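Side-chain contact in DNA-binding protein (Silicibacter pomeroyi, PDB 3EUS), which probably binds DNA through a helix-turn-helix domain of the XRE/Cro-C1 type: residues Val44-Glu48 / Thr49-Arg53. Residues are numbered along the deposited sequence; the frame is centred on the assembly and turned at random.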
loop_
_atom_site.group_PDB
_atom_site.type_symbol
_atom_site.label_atom_id
_atom_site.label_comp_id
_atom_site.label_asym_id
_atom_site.label_seq_id
_atom_site.Cartn_x
_atom_site.Cartn_y
_atom_site.Cartn_z
ATOM N N VAL A 44 -10.393 4.610 11.064
ATOM C CA VAL A 44 -10.917 4.970 9.762
ATOM C C VAL A 44 -10.906 6.497 9.572
ATOM O O VAL A 44 -10.401 6.968 8.551
ATOM C CB VAL A 44 -12.295 4.385 9.522
ATOM C CG1 VAL A 44 -12.930 4.903 8.166
ATOM C CG2 VAL A 44 -12.183 2.839 9.510
ATOM N N ALA A 45 -11.421 7.235 10.542
ATOM C CA ALA A 45 -11.415 8.714 10.433
ATOM C C ALA A 45 -9.991 9.247 10.255
ATOM O O ALA A 45 -9.739 10.125 9.399
ATOM C CB ALA A 45 -12.069 9.375 11.657
ATOM N N LYS A 46 -9.070 8.740 11.052
ATOM C CA LYS A 46 -7.705 9.216 11.014
ATOM C C LYS A 46 -7.001 8.879 9.717
ATOM O O LYS A 46 -6.291 9.726 9.147
ATOM C CB LYS A 46 -6.893 8.730 12.202
ATOM C CG LYS A 46 -7.224 9.481 13.471
ATOM C CD LYS A 46 -6.528 8.862 14.688
ATOM C CE LYS A 46 -6.666 9.751 15.916
ATOM N NZ LYS A 46 -5.694 9.410 16.967
ATOM N N VAL A 47 -7.181 7.658 9.216
ATOM C CA VAL A 47 -6.578 7.332 7.945
ATOM C C VAL A 47 -7.089 8.251 6.820
ATOM O O VAL A 47 -6.313 8.715 5.971
ATOM C CB VAL A 47 -6.819 5.828 7.621
ATOM C CG1 VAL A 47 -6.588 5.526 6.137
ATOM C CG2 VAL A 47 -5.934 4.928 8.557
ATOM N N GLU A 48 -8.393 8.448 6.760
ATOM C CA GLU A 48 -9.013 9.264 5.711
ATOM C C GLU A 48 -8.621 10.748 5.684
ATOM O O GLU A 48 -8.617 11.385 4.605
ATOM C CB GLU A 48 -10.533 9.107 5.781
ATOM C CG GLU A 48 -10.934 7.626 5.439
ATOM C CD GLU A 48 -12.429 7.445 5.289
ATOM O OE1 GLU A 48 -13.149 8.365 5.680
ATOM O OE2 GLU A 48 -12.905 6.405 4.772
ATOM N N THR A 49 -8.318 11.295 6.850
ATOM C CA THR A 49 -7.951 12.686 6.990
ATOM C C THR A 49 -6.440 12.870 7.191
ATOM O O THR A 49 -5.993 13.931 7.628
ATOM C CB THR A 49 -8.761 13.299 8.122
ATOM O OG1 THR A 49 -8.488 12.630 9.355
ATOM C CG2 THR A 49 -10.234 13.154 7.808
ATOM N N ARG A 50 -5.668 11.823 6.875
ATOM C CA ARG A 50 -4.218 11.881 6.765
ATOM C C ARG A 50 -3.605 12.146 8.156
ATOM O O ARG A 50 -2.629 12.893 8.315
ATOM C CB ARG A 50 -3.833 12.951 5.725
ATOM C CG ARG A 50 -4.386 12.592 4.328
ATOM C CD ARG A 50 -4.333 13.669 3.294
ATOM N NE ARG A 50 -4.995 14.878 3.692
ATOM C CZ ARG A 50 -4.397 15.962 4.150
ATOM N NH1 ARG A 50 -3.063 16.035 4.172
ATOM N NH2 ARG A 50 -5.133 16.982 4.546
ATOM N N GLU A 51 -4.277 11.606 9.158
ATOM C CA GLU A 51 -3.866 11.679 10.558
ATOM C C GLU A 51 -3.212 10.371 11.045
ATOM O O GLU A 51 -2.645 10.342 12.155
ATOM C CB GLU A 51 -5.068 12.007 11.421
ATOM C CG GLU A 51 -5.321 13.527 11.542
ATOM C CD GLU A 51 -6.588 13.853 12.277
ATOM O OE1 GLU A 51 -6.931 13.110 13.210
ATOM O OE2 GLU A 51 -7.244 14.862 11.945
ATOM N N ARG A 52 -3.361 9.308 10.245
ATOM C CA ARG A 52 -2.646 8.041 10.442
ATOM C C ARG A 52 -2.201 7.461 9.118
ATOM O O ARG A 52 -2.929 7.477 8.137
ATOM C CB ARG A 52 -3.526 7.032 11.168
ATOM C CG ARG A 52 -2.728 5.753 11.553
ATOM C CD ARG A 52 -3.615 4.713 12.067
ATOM N NE ARG A 52 -2.914 3.480 12.469
ATOM C CZ ARG A 52 -2.385 2.560 11.646
ATOM N NH1 ARG A 52 -2.353 2.700 10.311
ATOM N NH2 ARG A 52 -1.848 1.458 12.183
ATOM N N ARG A 53 -0.980 6.940 9.111
ATOM C CA ARG A 53 -0.384 6.299 7.967
ATOM C C ARG A 53 -0.962 4.870 7.761
ATOM O O ARG A 53 -1.399 4.236 8.722
ATOM C CB ARG A 53 1.112 6.241 8.232
ATOM C CG ARG A 53 2.011 6.000 7.026
ATOM C CD ARG A 53 3.352 5.298 7.446
ATOM N NE ARG A 53 3.076 3.969 8.027
ATOM C CZ ARG A 53 3.769 2.842 7.828
ATOM N NH1 ARG A 53 4.869 2.801 7.071
ATOM N NH2 ARG A 53 3.349 1.737 8.434
HETATM O O HOH W 1 -3.596 8.467 5.864
#
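The carbonyl of Ala-45 accepts two hydrogen bonds from Thr-49, whose donors lean in from opposite faces of its plane: OG1 of Thr-49 reaches Ala-45 O at 2.8 Å, and Thr-49 N comes to the same oxygen at 3.1 Å. A chi1 of 61° tucks the hydroxyl between Thr-49's own backbone N and C, facing back to Ala-45 O. The carbonyl of Lys-46 also accepts two, both from one side: Glu-51 N, 2.8 Å from Lys-46 O, lies close to the plane, whereas Arg-52 N stands well above it. The Glu-51 N to Lys-46 O bond, with the weak one from Arg-50 N to Val-47 O, makes a Schellman motif with Arg-50 (phi 67°) as its C-prime residue. A water donates to both Val-47 O and Arg-52 O, bridging the turn. Lys-46 CB packs on Arg-52 CB (3.9 Å), and Lys-46 CG lies 3.7 Å from Glu-51 OE1 where the two chains cross at about a right angle. The motif thus ends helix 41-48 of the helix-turn-helix domain; Glu-48 forms a salt bridge with Arg-23 of helix 10-25, Arg-52 one with Glu-58 of helix 56-65, and Val-47 touches Leu-19 and Trp-62 of those same two helices.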